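Local coordinates for putative Oleoyl-[acyl-carrier protein] thioesterase (Lactobacillus plantarum, PDB 2OWN), which probably hydrolyses the thioester of oleoyl-acyl carrier protein, releasing the free fatty acid from its carrier, at residues B[153-158]-B[222-227]; B[162-167]-B[188-193]; B[199-204]-B[253-258]; B[233-238]-B[249-254]. One frame throughout, in Å; residues are numbered along the deposited sequence.

Contact 1 of 4, residues B[153-158]-B[222-227]; sequences ISFEAT and HANILP
N224, on strand 218-227, points its amide nitrogen at the backbone O of E156 in the linker 153-158, and the polar bonds between the two segments run through it. ND2 donates to E156 O at 2.9 Å. The bond is bent, 137° at the hydrogen, with the donor above the carbonyl plane instead of on a lone pair. The same ND2 gives its other bond to a water at 2.9 Å from it, and that water also accepts a weak bond from E156 N. At the other end of the amide, OD1 takes a hydrogen bond from the T161 hydroxyl, so both ends of the group are engaged and its rotation is fixed. The aromatic contacts come next. The ring of F155 and the amide of N224 lie in nearly parallel planes, 5° apart, with CE1 of F155 3.4 Å from ND2 of N224. CG of F155 stands anti to the backbone N (chi1 -171°), which swings the ring over toward strand 218-227, and its CZ comes within 3.3 Å of CB of H222. The H222 imidazole, obliquely placed to that ring, is held by E241 and T163. Apolar contact is slight: I153 and L226 meet tip to tip, CD1 to CD1 at 3.9 Å. A leucine in place of N224 would probably leave the E156 carbonyl without this donor and the T161 hydroxyl without its acceptor on the strand. The arrangement is a linker segment laid across the outer side of a hotdog-fold sheet, leading into the first strand of the C-terminal hotdog domain.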
# COMPACT_ATOMS: atom_id res chain seq x y z
N ILE B 153 -9.00 -18.22 -17.77
CA ILE B 153 -10.15 -18.39 -18.68
C ILE B 153 -10.07 -17.24 -19.69
O ILE B 153 -9.70 -16.11 -19.33
CB ILE B 153 -11.52 -18.35 -17.92
CG1 ILE B 153 -11.65 -19.55 -16.96
CG2 ILE B 153 -12.71 -18.36 -18.90
CD1 ILE B 153 -12.92 -19.52 -16.10
N SER B 154 -10.35 -17.55 -20.96
CA SER B 154 -10.35 -16.54 -22.03
C SER B 154 -11.59 -15.68 -21.73
O SER B 154 -12.71 -16.20 -21.77
CB SER B 154 -10.40 -17.16 -23.43
OG SER B 154 -10.24 -16.16 -24.42
N PHE B 155 -11.35 -14.43 -21.33
CA PHE B 155 -12.43 -13.51 -20.94
C PHE B 155 -13.43 -13.23 -22.09
O PHE B 155 -13.02 -12.86 -23.19
CB PHE B 155 -11.91 -12.18 -20.37
CG PHE B 155 -12.99 -11.32 -19.78
CD1 PHE B 155 -13.40 -11.52 -18.45
CD2 PHE B 155 -13.66 -10.34 -20.55
CE1 PHE B 155 -14.44 -10.75 -17.88
CE2 PHE B 155 -14.71 -9.57 -20.00
CZ PHE B 155 -15.09 -9.79 -18.66
N GLU B 156 -14.72 -13.46 -21.79
CA GLU B 156 -15.84 -13.21 -22.68
C GLU B 156 -16.86 -12.37 -21.90
O GLU B 156 -17.36 -12.83 -20.87
CB GLU B 156 -16.47 -14.51 -23.18
CG GLU B 156 -15.52 -15.30 -24.10
CD GLU B 156 -16.09 -16.62 -24.64
OE1 GLU B 156 -17.09 -17.15 -24.10
OE2 GLU B 156 -15.48 -17.14 -25.60
N ALA B 157 -17.13 -11.15 -22.38
CA ALA B 157 -18.10 -10.25 -21.77
C ALA B 157 -19.53 -10.76 -22.03
O ALA B 157 -19.80 -11.33 -23.09
CB ALA B 157 -17.96 -8.82 -22.30
N THR B 158 -20.38 -10.61 -21.02
CA THR B 158 -21.81 -10.98 -21.07
C THR B 158 -22.63 -9.81 -20.51
O THR B 158 -22.06 -8.81 -20.04
CB THR B 158 -22.12 -12.29 -20.28
OG1 THR B 158 -21.95 -12.08 -18.87
CG2 THR B 158 -21.23 -13.43 -20.74
N HIS B 222 -12.83 -5.53 -15.96
CA HIS B 222 -14.04 -6.34 -16.16
C HIS B 222 -13.97 -7.58 -15.27
O HIS B 222 -12.87 -8.06 -14.99
CB HIS B 222 -14.20 -6.76 -17.61
CG HIS B 222 -14.20 -5.63 -18.59
ND1 HIS B 222 -15.32 -4.88 -18.85
CD2 HIS B 222 -13.23 -5.15 -19.40
CE1 HIS B 222 -15.04 -3.96 -19.76
NE2 HIS B 222 -13.78 -4.11 -20.11
N ALA B 223 -15.13 -8.08 -14.83
CA ALA B 223 -15.23 -9.30 -14.00
C ALA B 223 -16.56 -10.05 -14.17
O ALA B 223 -17.62 -9.41 -14.25
CB ALA B 223 -15.00 -8.98 -12.51
N ASN B 224 -16.47 -11.38 -14.27
CA ASN B 224 -17.59 -12.32 -14.36
C ASN B 224 -17.50 -13.26 -13.19
O ASN B 224 -16.45 -13.89 -13.02
CB ASN B 224 -17.54 -13.17 -15.65
CG ASN B 224 -17.83 -12.38 -16.91
OD1 ASN B 224 -18.68 -11.51 -16.93
ND2 ASN B 224 -17.17 -12.75 -18.01
N ILE B 225 -18.56 -13.35 -12.38
CA ILE B 225 -18.64 -14.25 -11.23
C ILE B 225 -19.29 -15.49 -11.84
O ILE B 225 -20.46 -15.43 -12.26
CB ILE B 225 -19.47 -13.68 -10.06
CG1 ILE B 225 -18.88 -12.34 -9.59
CG2 ILE B 225 -19.53 -14.71 -8.91
CD1 ILE B 225 -19.71 -11.65 -8.51
N LEU B 226 -18.53 -16.59 -11.89
CA LEU B 226 -18.95 -17.86 -12.51
C LEU B 226 -19.10 -19.02 -11.52
O LEU B 226 -18.43 -19.02 -10.48
CB LEU B 226 -17.89 -18.26 -13.54
CG LEU B 226 -17.57 -17.26 -14.66
CD1 LEU B 226 -16.32 -17.71 -15.42
CD2 LEU B 226 -18.76 -17.07 -15.60
N PRO B 227 -19.99 -20.01 -11.84
CA PRO B 227 -20.10 -21.18 -10.98
C PRO B 227 -18.88 -22.10 -11.17
O PRO B 227 -18.21 -22.03 -12.21
CB PRO B 227 -21.38 -21.85 -11.47
CG PRO B 227 -21.45 -21.51 -12.88
CD PRO B 227 -20.94 -20.11 -12.98
O HOH W 1 -15.03 -14.58 -18.65

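Contact 2 of 4, residues B[162-167]-B[188-193]; sequences ITKPYH and LVDTLP. With SO4 (sulfate ion), chain C.
Y166 and K164, two residues apart on strand 162-167, both reach D190 near the end of helix 184-191. The phenol OH donates to D190 OD2 at 2.7 Å. The carboxylate oxygen lies at the ring edge, in the ring plane, while the hydroxyl meets it on its anti side, 30° out of the carboxylate plane. K164, fully stretched, carries NZ to the backbone O of D190 at 2.8 Å and stands 3.6 Å from D190 OD2 in a longer salt bridge. One lysine thus holds both the last turn of the helix and the acid it bears. The other oxygen, OD1, receives a hydrogen bond from a water at 2.8 Å and another from the backbone N of F170 of the second subunit, so D190 also ties into the dimer. This is the hotdog arrangement, in which a helix lies against a curved antiparallel sheet; here strand 162-167 runs beside the end of the helix and reaches it with I162, K164 and Y166. A sulfate, probably from the crystallisation liquor, sits beside the far end of that strand: H167 N donates to its O1 in a nearly straight bond (177°), ND1 of H167 reaches O4 at 3.0 Å, and H167 N of the second subunit also binds the ion. The ring of Y166 also stacks on W187 of helix 184-191. Farther along, I162 and T191 run past one another head to tail, CG2 to CG2 at 3.9 Å, and CG2 of I162 lies 3.2 Å from T191 O. Last, CD1 of I162 touches CD of P193 at 4.2 Å.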
# COMPACT_ATOMS: atom_id res chain seq x y z
N ILE B 162 -19.40 -7.27 -14.68
CA ILE B 162 -19.18 -6.14 -13.77
C ILE B 162 -18.02 -5.38 -14.40
O ILE B 162 -16.96 -5.98 -14.60
CB ILE B 162 -18.80 -6.57 -12.32
CG1 ILE B 162 -19.86 -7.52 -11.73
CG2 ILE B 162 -18.61 -5.35 -11.42
CD1 ILE B 162 -19.50 -8.07 -10.34
N THR B 163 -18.23 -4.10 -14.72
CA THR B 163 -17.20 -3.23 -15.32
C THR B 163 -17.00 -1.96 -14.47
O THR B 163 -17.99 -1.34 -14.08
CB THR B 163 -17.53 -2.86 -16.79
OG1 THR B 163 -17.62 -4.06 -17.56
CG2 THR B 163 -16.46 -1.97 -17.42
N LYS B 164 -15.74 -1.64 -14.15
CA LYS B 164 -15.35 -0.42 -13.40
C LYS B 164 -14.10 0.23 -14.02
O LYS B 164 -13.16 -0.51 -14.37
CB LYS B 164 -15.03 -0.69 -11.92
CG LYS B 164 -16.19 -1.14 -11.05
CD LYS B 164 -15.73 -1.13 -9.60
CE LYS B 164 -16.75 -1.63 -8.62
NZ LYS B 164 -16.15 -1.54 -7.26
N PRO B 165 -14.10 1.58 -14.20
CA PRO B 165 -12.90 2.25 -14.70
C PRO B 165 -11.96 2.58 -13.52
O PRO B 165 -12.42 2.80 -12.39
CB PRO B 165 -13.45 3.53 -15.34
CG PRO B 165 -14.62 3.87 -14.51
CD PRO B 165 -15.19 2.57 -14.00
N TYR B 166 -10.66 2.56 -13.79
CA TYR B 166 -9.60 2.93 -12.82
C TYR B 166 -8.57 3.78 -13.55
O TYR B 166 -8.24 3.50 -14.70
CB TYR B 166 -8.91 1.71 -12.20
CG TYR B 166 -9.82 0.83 -11.40
CD1 TYR B 166 -10.02 1.07 -10.02
CD2 TYR B 166 -10.50 -0.25 -11.99
CE1 TYR B 166 -10.88 0.24 -9.24
CE2 TYR B 166 -11.36 -1.10 -11.22
CZ TYR B 166 -11.54 -0.84 -9.86
OH TYR B 166 -12.37 -1.64 -9.13
N HIS B 167 -8.08 4.81 -12.86
CA HIS B 167 -7.06 5.73 -13.38
C HIS B 167 -5.74 5.33 -12.72
O HIS B 167 -5.72 5.02 -11.51
CB HIS B 167 -7.42 7.17 -13.08
CG HIS B 167 -8.70 7.61 -13.73
ND1 HIS B 167 -9.94 7.37 -13.16
CD2 HIS B 167 -8.93 8.25 -14.89
CE1 HIS B 167 -10.88 7.85 -13.96
NE2 HIS B 167 -10.29 8.39 -15.01
N LEU B 188 -8.40 -5.40 -9.98
CA LEU B 188 -9.02 -6.74 -10.15
C LEU B 188 -9.96 -7.13 -9.02
O LEU B 188 -11.12 -7.46 -9.26
CB LEU B 188 -7.93 -7.83 -10.30
CG LEU B 188 -7.06 -7.80 -11.57
CD1 LEU B 188 -5.75 -8.59 -11.39
CD2 LEU B 188 -7.85 -8.30 -12.77
N VAL B 189 -9.44 -7.06 -7.78
CA VAL B 189 -10.21 -7.43 -6.57
C VAL B 189 -11.33 -6.42 -6.29
O VAL B 189 -12.44 -6.85 -5.99
CB VAL B 189 -9.28 -7.67 -5.33
CG1 VAL B 189 -10.10 -8.03 -4.09
CG2 VAL B 189 -8.28 -8.78 -5.65
N ASP B 190 -11.03 -5.11 -6.40
CA ASP B 190 -12.04 -4.05 -6.18
C ASP B 190 -13.20 -4.08 -7.21
O ASP B 190 -14.26 -3.52 -6.92
CB ASP B 190 -11.43 -2.64 -6.13
CG ASP B 190 -12.44 -1.58 -5.76
OD1 ASP B 190 -13.01 -1.68 -4.65
OD2 ASP B 190 -12.73 -0.72 -6.62
N THR B 191 -13.01 -4.68 -8.41
CA THR B 191 -14.10 -4.85 -9.41
C THR B 191 -15.29 -5.62 -8.79
O THR B 191 -16.44 -5.29 -9.07
CB THR B 191 -13.64 -5.59 -10.70
OG1 THR B 191 -12.51 -4.91 -11.27
CG2 THR B 191 -14.77 -5.66 -11.76
N LEU B 192 -14.97 -6.61 -7.94
CA LEU B 192 -15.96 -7.42 -7.22
C LEU B 192 -16.51 -6.61 -6.03
O LEU B 192 -15.74 -5.86 -5.41
CB LEU B 192 -15.33 -8.72 -6.70
CG LEU B 192 -14.73 -9.67 -7.74
CD1 LEU B 192 -13.92 -10.77 -7.06
CD2 LEU B 192 -15.80 -10.25 -8.66
N PRO B 193 -17.81 -6.77 -5.69
CA PRO B 193 -18.38 -6.00 -4.58
C PRO B 193 -17.96 -6.54 -3.20
O PRO B 193 -17.59 -7.73 -3.09
CB PRO B 193 -19.88 -6.16 -4.81
CG PRO B 193 -20.01 -7.50 -5.38
CD PRO B 193 -18.82 -7.71 -6.25
S SO4 C . -10.35 5.70 -9.57
O1 SO4 C . -9.15 5.19 -10.19
O2 SO4 C . -11.40 4.69 -9.60
O3 SO4 C . -10.13 6.04 -8.19
O4 SO4 C . -10.78 6.90 -10.29
O HOH W 2 -15.10 0.12 -4.63

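Contact 3 of 4, residues B[199-204]-B[253-258]; sequences QHDLVH and QWRTLP
L202 lays its CD2 over one face of the W254 indole, 3.6 Å from the centroid of the six-membered ring and 16° off the ring normal, a CH-pi contact between side chains that run alongside each other. Their strands, 200-209 and 246-256, are antiparallel neighbours in the hotdog sheet. D201 N lies at the edge of the indole, in its plane, and F196 meets two rings here, stacked on H200 and edge-to-face with W254. T256 OG1 lies near the plane of the H200 imidazole, at its edge, while ND1 of H200 binds F196 O. A classic beta bulge interrupts the strand pairing: V203 N and H204 N both donate to Q253 O, from the same face of its carbonyl plane, at 2.9 Å from V203 N. On the face carrying D201 and R255, OD2 of D201 forms a salt bridge to NH2 of R255 at 3.1 Å; the R255 chain kinks at chi3 (70°) to bring the guanidinium round, its plane 75° from that of the carboxylate. OD1 of D201 has R28 as a second partner. CD2 of L257 packs on D201 OD2. Past the strand ends, Q199 swings its amide across L257, NE2 donating to L257 O at 3.0 Å from above the carbonyl plane.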
# COMPACT_ATOMS: atom_id res chain seq x y z
N GLN B 199 -17.40 -12.66 2.01
CA GLN B 199 -17.81 -14.07 2.22
C GLN B 199 -17.10 -15.08 1.28
O GLN B 199 -17.63 -16.16 0.98
CB GLN B 199 -19.34 -14.15 2.17
CG GLN B 199 -19.93 -15.39 2.87
CD GLN B 199 -21.41 -15.37 3.11
OE1 GLN B 199 -22.12 -14.39 2.81
NE2 GLN B 199 -21.91 -16.48 3.64
N HIS B 200 -15.88 -14.73 0.86
CA HIS B 200 -15.03 -15.55 -0.02
C HIS B 200 -13.54 -15.39 0.31
O HIS B 200 -13.09 -14.26 0.54
CB HIS B 200 -15.28 -15.25 -1.51
CG HIS B 200 -16.62 -15.69 -1.99
ND1 HIS B 200 -17.73 -14.87 -1.93
CD2 HIS B 200 -17.05 -16.87 -2.49
CE1 HIS B 200 -18.78 -15.53 -2.37
NE2 HIS B 200 -18.40 -16.75 -2.72
N ASP B 201 -12.83 -16.51 0.38
CA ASP B 201 -11.38 -16.59 0.63
C ASP B 201 -10.69 -17.08 -0.63
O ASP B 201 -11.25 -17.90 -1.35
CB ASP B 201 -11.06 -17.54 1.80
CG ASP B 201 -11.43 -16.97 3.17
OD1 ASP B 201 -11.84 -15.80 3.26
OD2 ASP B 201 -11.27 -17.69 4.17
N LEU B 202 -9.47 -16.61 -0.85
CA LEU B 202 -8.66 -16.97 -2.02
C LEU B 202 -8.15 -18.41 -1.92
O LEU B 202 -7.69 -18.83 -0.85
CB LEU B 202 -7.48 -16.01 -2.19
CG LEU B 202 -7.84 -14.55 -2.47
CD1 LEU B 202 -6.70 -13.64 -2.11
CD2 LEU B 202 -8.30 -14.37 -3.93
N VAL B 203 -8.30 -19.15 -3.02
CA VAL B 203 -7.84 -20.54 -3.17
C VAL B 203 -6.72 -20.59 -4.23
O VAL B 203 -5.67 -21.20 -3.98
CB VAL B 203 -9.00 -21.51 -3.53
CG1 VAL B 203 -8.52 -22.95 -3.72
CG2 VAL B 203 -10.06 -21.48 -2.44
N HIS B 204 -6.97 -19.98 -5.40
CA HIS B 204 -6.01 -19.97 -6.51
C HIS B 204 -6.13 -18.71 -7.38
O HIS B 204 -7.20 -18.12 -7.45
CB HIS B 204 -6.28 -21.22 -7.36
CG HIS B 204 -5.10 -21.69 -8.16
ND1 HIS B 204 -4.78 -21.20 -9.41
CD2 HIS B 204 -4.17 -22.62 -7.86
CE1 HIS B 204 -3.69 -21.82 -9.84
NE2 HIS B 204 -3.31 -22.68 -8.92
N GLN B 253 -9.89 -18.53 -8.18
CA GLN B 253 -10.71 -19.57 -7.57
C GLN B 253 -10.86 -19.14 -6.11
O GLN B 253 -9.85 -18.81 -5.44
CB GLN B 253 -10.06 -20.95 -7.71
CG GLN B 253 -9.70 -21.35 -9.17
CD GLN B 253 -10.90 -21.43 -10.13
OE1 GLN B 253 -12.06 -21.46 -9.72
NE2 GLN B 253 -10.60 -21.50 -11.42
N TRP B 254 -12.11 -19.12 -5.62
CA TRP B 254 -12.46 -18.72 -4.26
C TRP B 254 -13.23 -19.78 -3.52
O TRP B 254 -13.95 -20.53 -4.15
CB TRP B 254 -13.40 -17.51 -4.30
CG TRP B 254 -12.93 -16.31 -5.00
CD1 TRP B 254 -12.99 -16.08 -6.33
CD2 TRP B 254 -12.40 -15.12 -4.40
NE1 TRP B 254 -12.50 -14.84 -6.62
CE2 TRP B 254 -12.11 -14.22 -5.47
CE3 TRP B 254 -12.11 -14.73 -3.08
CZ2 TRP B 254 -11.57 -12.92 -5.26
CZ3 TRP B 254 -11.56 -13.44 -2.85
CH2 TRP B 254 -11.29 -12.55 -3.95
N ARG B 255 -13.12 -19.80 -2.18
CA ARG B 255 -13.87 -20.72 -1.31
C ARG B 255 -14.98 -19.88 -0.68
O ARG B 255 -14.68 -18.86 -0.07
CB ARG B 255 -13.01 -21.34 -0.20
CG ARG B 255 -13.73 -22.44 0.58
CD ARG B 255 -12.88 -23.12 1.63
NE ARG B 255 -12.56 -22.26 2.78
CZ ARG B 255 -11.48 -21.47 2.93
NH1 ARG B 255 -10.52 -21.34 1.99
NH2 ARG B 255 -11.37 -20.77 4.07
N THR B 256 -16.23 -20.33 -0.81
CA THR B 256 -17.40 -19.64 -0.24
C THR B 256 -17.44 -19.94 1.26
O THR B 256 -17.44 -21.12 1.65
CB THR B 256 -18.70 -20.05 -0.93
OG1 THR B 256 -18.58 -19.76 -2.33
CG2 THR B 256 -19.93 -19.32 -0.36
N LEU B 257 -17.44 -18.88 2.08
CA LEU B 257 -17.47 -19.00 3.54
C LEU B 257 -18.92 -19.21 4.01
O LEU B 257 -19.85 -18.69 3.36
CB LEU B 257 -16.86 -17.75 4.20
CG LEU B 257 -15.42 -17.41 3.80
CD1 LEU B 257 -15.00 -16.09 4.44
CD2 LEU B 257 -14.41 -18.52 4.16
N PRO B 258 -19.13 -19.99 5.12
CA PRO B 258 -20.49 -20.20 5.66
C PRO B 258 -21.22 -18.90 6.03
O PRO B 258 -22.40 -18.79 5.73
CB PRO B 258 -20.27 -21.06 6.91
CG PRO B 258 -18.99 -21.68 6.72
CD PRO B 258 -18.15 -20.75 5.93

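Contact 4 of 4, residues B[233-238]-B[249-254]; sequences QVTTSH and EVTIQW
T235 and Q253 stand side by side, and the T235 hydroxyl donates to OE1 of Q253 at 2.7 Å, in the carbonyl plane and on a lone pair. The bend of the Q253 chain at chi2 (-61°) folds the amide back over T235, and a water donating to OE1 of both Q233 and Q253 joins a third side chain. On the other face, the W254 indole NE1 gives a straight bond (169°) to T236 OG1 at 3.1 Å, the hydroxyl lying in the ring plane. With chi1 of T236 at 68°, OG1 is set within reach of both W254 NE1 and H238 NE2, which it meets at 2.6 Å. I252 supplies CG2 to one face of the indole. Behind these groups the backbones of the hairpin pair antiparallel, in regular register from V234-W254 to H238-V250. A second water bridges S237 OG, T251 OG1 and V250 O, while T251 OG1 accepts from I153 N. Replacing Q253 with an alanine would probably leave the T235 hydroxyl without its acceptor and the bridging water without one of its two acceptors. On the face of W254, T236 and H238 the buried polar groups thus satisfy one another, whereas on that of T235 and Q253 waters complete the bonding.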
# COMPACT_ATOMS: atom_id res chain seq x y z
N GLN B 233 -16.89 -23.76 -3.76
CA GLN B 233 -16.14 -22.76 -4.52
C GLN B 233 -16.91 -22.05 -5.64
O GLN B 233 -18.00 -22.46 -6.04
CB GLN B 233 -14.85 -23.38 -5.09
CG GLN B 233 -13.86 -23.85 -4.02
CD GLN B 233 -12.49 -24.28 -4.54
OE1 GLN B 233 -12.16 -24.14 -5.73
NE2 GLN B 233 -11.66 -24.78 -3.64
N VAL B 234 -16.32 -20.91 -6.05
CA VAL B 234 -16.78 -20.06 -7.16
C VAL B 234 -15.53 -19.59 -7.92
O VAL B 234 -14.41 -19.60 -7.37
CB VAL B 234 -17.63 -18.84 -6.70
CG1 VAL B 234 -18.90 -19.30 -6.02
CG2 VAL B 234 -16.85 -17.93 -5.76
N THR B 235 -15.74 -19.18 -9.17
CA THR B 235 -14.66 -18.70 -10.06
C THR B 235 -14.96 -17.29 -10.53
O THR B 235 -16.12 -16.99 -10.82
CB THR B 235 -14.52 -19.62 -11.29
OG1 THR B 235 -14.44 -20.98 -10.86
CG2 THR B 235 -13.28 -19.26 -12.14
N THR B 236 -13.94 -16.43 -10.56
CA THR B 236 -14.08 -15.06 -11.11
C THR B 236 -13.06 -14.95 -12.27
O THR B 236 -11.91 -15.32 -12.10
CB THR B 236 -13.96 -13.91 -10.10
OG1 THR B 236 -12.64 -13.82 -9.59
CG2 THR B 236 -14.98 -14.09 -8.96
N SER B 237 -13.54 -14.51 -13.44
CA SER B 237 -12.77 -14.31 -14.67
C SER B 237 -12.66 -12.81 -14.81
O SER B 237 -13.68 -12.14 -14.86
CB SER B 237 -13.50 -14.92 -15.86
OG SER B 237 -12.81 -14.69 -17.08
N HIS B 238 -11.43 -12.29 -14.89
CA HIS B 238 -11.13 -10.86 -14.98
C HIS B 238 -10.33 -10.48 -16.22
O HIS B 238 -9.55 -11.29 -16.73
CB HIS B 238 -10.30 -10.42 -13.77
CG HIS B 238 -10.91 -10.71 -12.44
ND1 HIS B 238 -11.44 -9.72 -11.64
CD2 HIS B 238 -11.05 -11.87 -11.76
CE1 HIS B 238 -11.90 -10.26 -10.52
NE2 HIS B 238 -11.68 -11.56 -10.57
N GLU B 249 -5.07 -10.50 -18.05
CA GLU B 249 -6.17 -11.51 -17.96
C GLU B 249 -5.91 -12.34 -16.71
O GLU B 249 -4.79 -12.86 -16.54
CB GLU B 249 -6.31 -12.39 -19.20
CG GLU B 249 -7.08 -11.74 -20.34
CD GLU B 249 -7.36 -12.70 -21.49
OE1 GLU B 249 -6.39 -13.30 -22.01
OE2 GLU B 249 -8.54 -12.83 -21.89
N VAL B 250 -6.94 -12.46 -15.85
CA VAL B 250 -6.85 -13.17 -14.56
C VAL B 250 -8.07 -14.04 -14.24
O VAL B 250 -9.21 -13.64 -14.50
CB VAL B 250 -6.58 -12.15 -13.39
CG1 VAL B 250 -6.64 -12.79 -11.97
CG2 VAL B 250 -5.26 -11.42 -13.59
N THR B 251 -7.81 -15.23 -13.69
CA THR B 251 -8.85 -16.16 -13.22
C THR B 251 -8.52 -16.46 -11.75
O THR B 251 -7.39 -16.85 -11.45
CB THR B 251 -8.98 -17.40 -14.09
OG1 THR B 251 -9.42 -16.99 -15.39
CG2 THR B 251 -10.02 -18.35 -13.50
N ILE B 252 -9.50 -16.27 -10.86
CA ILE B 252 -9.35 -16.50 -9.42
C ILE B 252 -10.36 -17.56 -8.96
O ILE B 252 -11.54 -17.47 -9.33
CB ILE B 252 -9.53 -15.21 -8.58
CG1 ILE B 252 -8.59 -14.09 -9.04
CG2 ILE B 252 -9.31 -15.48 -7.07
CD1 ILE B 252 -8.79 -12.77 -8.31
N GLN B 253 -9.89 -18.53 -8.18
CA GLN B 253 -10.71 -19.57 -7.57
C GLN B 253 -10.86 -19.14 -6.11
O GLN B 253 -9.85 -18.81 -5.44
CB GLN B 253 -10.06 -20.95 -7.71
CG GLN B 253 -9.70 -21.35 -9.17
CD GLN B 253 -10.90 -21.43 -10.13
OE1 GLN B 253 -12.06 -21.46 -9.72
NE2 GLN B 253 -10.60 -21.50 -11.42
N TRP B 254 -12.11 -19.12 -5.62
CA TRP B 254 -12.46 -18.72 -4.26
C TRP B 254 -13.23 -19.78 -3.52
O TRP B 254 -13.95 -20.53 -4.15
CB TRP B 254 -13.40 -17.51 -4.30
CG TRP B 254 -12.93 -16.31 -5.00
CD1 TRP B 254 -12.99 -16.08 -6.33
CD2 TRP B 254 -12.40 -15.12 -4.40
NE1 TRP B 254 -12.50 -14.84 -6.62
CE2 TRP B 254 -12.11 -14.22 -5.47
CE3 TRP B 254 -12.11 -14.73 -3.08
CZ2 TRP B 254 -11.57 -12.92 -5.26
CZ3 TRP B 254 -11.56 -13.44 -2.85
CH2 TRP B 254 -11.29 -12.55 -3.95
O HOH W 3 -13.18 -23.34 -8.12
O HOH W 4 -10.13 -14.88 -16.97

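From the N terminus, the linker 153-158 is the first piece met, and contact 1 closes its loop by joining it to strand 218-227. Contact 2 nests inside that loop, bringing strand 162-167 against helix 184-191; the two touch where I162 pairs with A223. Contact 3 opens within the same loop but ends beyond it, at 253-258, so contacts 1 and 3 cross. Contact 4, the hairpin of strands 233-241 and 246-256, follows contact 1 in series and shares Q253 and W254 with contact 3. L192, just past helix 184-191, packs on W254 and so joins contact 2 to contacts 3 and 4. Together the four tie the linker, the helix and five strands of the C-terminal hotdog domain.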